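Local coordinates for protein DNA polymerase (Pyrobaculum calidifontis, PDB 5MDN) that probably catalyses template-directed DNA synthesis from deoxyribonucleoside triphosphates as a family B DNA polymerase, at residues A[296-299]-A[304-307]. Numbering follows the deposited sequence.
Sequences VAEY and KRSE
Lys304 meets the last turn of helix 293-299 with its backbone: its CA lies 4.4 Å from CG of Glu298, and the CA atoms of Glu298 and Lys304, 5.2 Å apart, mark where the two segments come nearest. Its CB points away from the helix, and the ammonium NZ of Lys304 ends 6.4 Å from OE2 of Glu298, too far for a salt bridge. At Arg305 the carboxylate of Glu298 comes up beside the root of the side chain. OE1 of Glu298 sits against the CB, CG and CD methylenes of Arg305, 4.1 Å from CG and 3.9 Å from CD, and not against the guanidinium. CG of Glu298 is anti to the backbone N (chi1 -162°), and the extended chain carries the carboxylate across to Arg305, whose own chain, likewise anti at chi1, stretches its charged end onward. NH1 of Arg305 stays 5.0 Å from OE1 of Glu298, and NE forms its salt bridge with Asp294, one helical turn before Glu298. Were Glu298 an alanine, the carboxylate would be gone, and the Arg305 methylenes would probably lose their cover on this side, with Asp294 left as the acidic partner of the guanidinium. Further on, the amide N of Glu307 donates to O of Lys304 at 3.0 Å. With 127 Å² buried in all, the contact is a modest surface one: the connection between helices 293-299 and 316-320 touches the helix end at Lys304 and Arg305, then leaves it through a type I beta turn, 304-307, with Arg305 (phi/psi -59°/-34°) and Ser306 at its corners.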
ATOM      1  N   VAL A 296      14.470  -4.375   1.134  1.00 58.64           N
ATOM      2  CA  VAL A 296      13.262  -5.070   1.567  1.00 58.23           C
ATOM      3  C   VAL A 296      13.464  -6.578   1.488  1.00 57.91           C
ATOM      4  O   VAL A 296      13.004  -7.327   2.359  1.00 57.39           O
ATOM      5  CB  VAL A 296      12.050  -4.615   0.732  1.00 57.23           C
ATOM      6  CG1 VAL A 296      10.819  -5.436   1.082  1.00 56.37           C
ATOM      7  CG2 VAL A 296      11.779  -3.144   0.960  1.00 57.17           C
ATOM      8  N   ALA A 297      14.145  -7.047   0.439  1.00 61.87           N
ATOM      9  CA  ALA A 297      14.447  -8.469   0.314  1.00 61.62           C
ATOM     10  C   ALA A 297      15.213  -8.986   1.526  1.00 63.98           C
ATOM     11  O   ALA A 297      14.960 -10.101   1.999  1.00 63.25           O
ATOM     12  CB  ALA A 297      15.241  -8.723  -0.965  1.00 61.59           C
ATOM     13  N   GLU A 298      16.156  -8.193   2.040  1.00 65.46           N
ATOM     14  CA  GLU A 298      16.918  -8.612   3.211  1.00 67.10           C
ATOM     15  C   GLU A 298      16.044  -8.658   4.459  1.00 67.75           C
ATOM     16  O   GLU A 298      16.152  -9.593   5.263  1.00 75.73           O
ATOM     17  CB  GLU A 298      18.103  -7.675   3.431  1.00 70.31           C
ATOM     18  CG  GLU A 298      19.182  -8.252   4.333  1.00 73.47           C
ATOM     19  CD  GLU A 298      20.153  -7.198   4.829  1.00 77.61           C
ATOM     20  OE1 GLU A 298      20.707  -6.459   3.989  1.00 79.36           O
ATOM     21  OE2 GLU A 298      20.366  -7.110   6.058  1.00 80.83           O
ATOM     22  N   TYR A 299      15.197  -7.641   4.655  1.00 63.87           N
ATOM     23  CA  TYR A 299      14.352  -7.591   5.847  1.00 62.02           C
ATOM     24  C   TYR A 299      13.490  -8.841   5.972  1.00 61.15           C
ATOM     25  O   TYR A 299      13.361  -9.409   7.063  1.00 59.49           O
ATOM     26  CB  TYR A 299      13.476  -6.340   5.816  1.00 62.42           C
ATOM     27  CG  TYR A 299      12.879  -5.979   7.159  1.00 62.55           C
ATOM     28  CD1 TYR A 299      13.634  -5.318   8.120  1.00 63.08           C
ATOM     29  CD2 TYR A 299      11.565  -6.304   7.468  1.00 62.34           C
ATOM     30  CE1 TYR A 299      13.096  -4.988   9.351  1.00 63.32           C
ATOM     31  CE2 TYR A 299      11.018  -5.978   8.694  1.00 64.02           C
ATOM     32  CZ  TYR A 299      11.788  -5.321   9.632  1.00 64.48           C
ATOM     33  OH  TYR A 299      11.246  -4.996  10.855  1.00 62.09           O
ATOM     34  N   LYS A 304      20.299 -12.077   1.039  1.00 70.06           N
ATOM     35  CA  LYS A 304      21.173 -11.246   1.852  1.00 69.41           C
ATOM     36  C   LYS A 304      21.878 -10.243   0.948  1.00 67.93           C
ATOM     37  O   LYS A 304      22.478 -10.616  -0.065  1.00 67.77           O
ATOM     38  CB  LYS A 304      22.184 -12.091   2.624  1.00 73.53           C
ATOM     39  CG  LYS A 304      22.616 -11.441   3.932  1.00 74.95           C
ATOM     40  CD  LYS A 304      22.890 -12.467   5.016  1.00 75.04           C
ATOM     41  CE  LYS A 304      22.260 -12.038   6.333  1.00 75.63           C
ATOM     42  NZ  LYS A 304      22.467 -13.041   7.412  1.00 77.45           N
ATOM     43  N   ARG A 305      21.788  -8.966   1.318  1.00 70.68           N
ATOM     44  CA  ARG A 305      22.372  -7.893   0.520  1.00 72.95           C
ATOM     45  C   ARG A 305      23.876  -8.060   0.342  1.00 77.31           C
ATOM     46  O   ARG A 305      24.418  -7.713  -0.715  1.00 70.48           O
ATOM     47  CB  ARG A 305      22.036  -6.555   1.173  1.00 72.66           C
ATOM     48  CG  ARG A 305      22.266  -5.324   0.332  1.00 74.31           C
ATOM     49  CD  ARG A 305      21.384  -4.196   0.851  1.00 74.70           C
ATOM     50  NE  ARG A 305      21.832  -2.880   0.415  1.00 74.05           N
ATOM     51  CZ  ARG A 305      22.777  -2.181   1.036  1.00 76.57           C
ATOM     52  NH1 ARG A 305      23.363  -2.678   2.117  1.00 74.34           N
ATOM     53  NH2 ARG A 305      23.134  -0.989   0.581  1.00 80.99           N
ATOM     54  N   SER A 306      24.566  -8.597   1.350  1.00 82.93           N
ATOM     55  CA  SER A 306      26.004  -8.821   1.235  1.00 80.26           C
ATOM     56  C   SER A 306      26.368 -10.063   0.430  1.00 78.85           C
ATOM     57  O   SER A 306      27.526 -10.194   0.022  1.00 83.99           O
ATOM     58  CB  SER A 306      26.633  -8.918   2.626  1.00 80.68           C
ATOM     59  OG  SER A 306      26.079  -9.994   3.363  1.00 78.00           O
ATOM     60  N   GLU A 307      25.425 -10.974   0.189  1.00 76.02           N
ATOM     61  CA  GLU A 307      25.662 -12.133  -0.664  1.00 76.36           C
ATOM     62  C   GLU A 307      25.132 -11.923  -2.078  1.00 71.48           C
ATOM     63  O   GLU A 307      24.784 -12.892  -2.762  1.00 72.80           O
ATOM     64  CB  GLU A 307      25.048 -13.394  -0.053  1.00 81.53           C
ATOM     65  CG  GLU A 307      25.507 -13.715   1.360  1.00 87.23           C
ATOM     66  CD  GLU A 307      24.843 -14.967   1.908  1.00 90.46           C
ATOM     67  OE1 GLU A 307      24.302 -15.759   1.099  1.00 91.88           O
ATOM     68  OE2 GLU A 307      24.864 -15.159   3.144  1.00 94.55           O
TER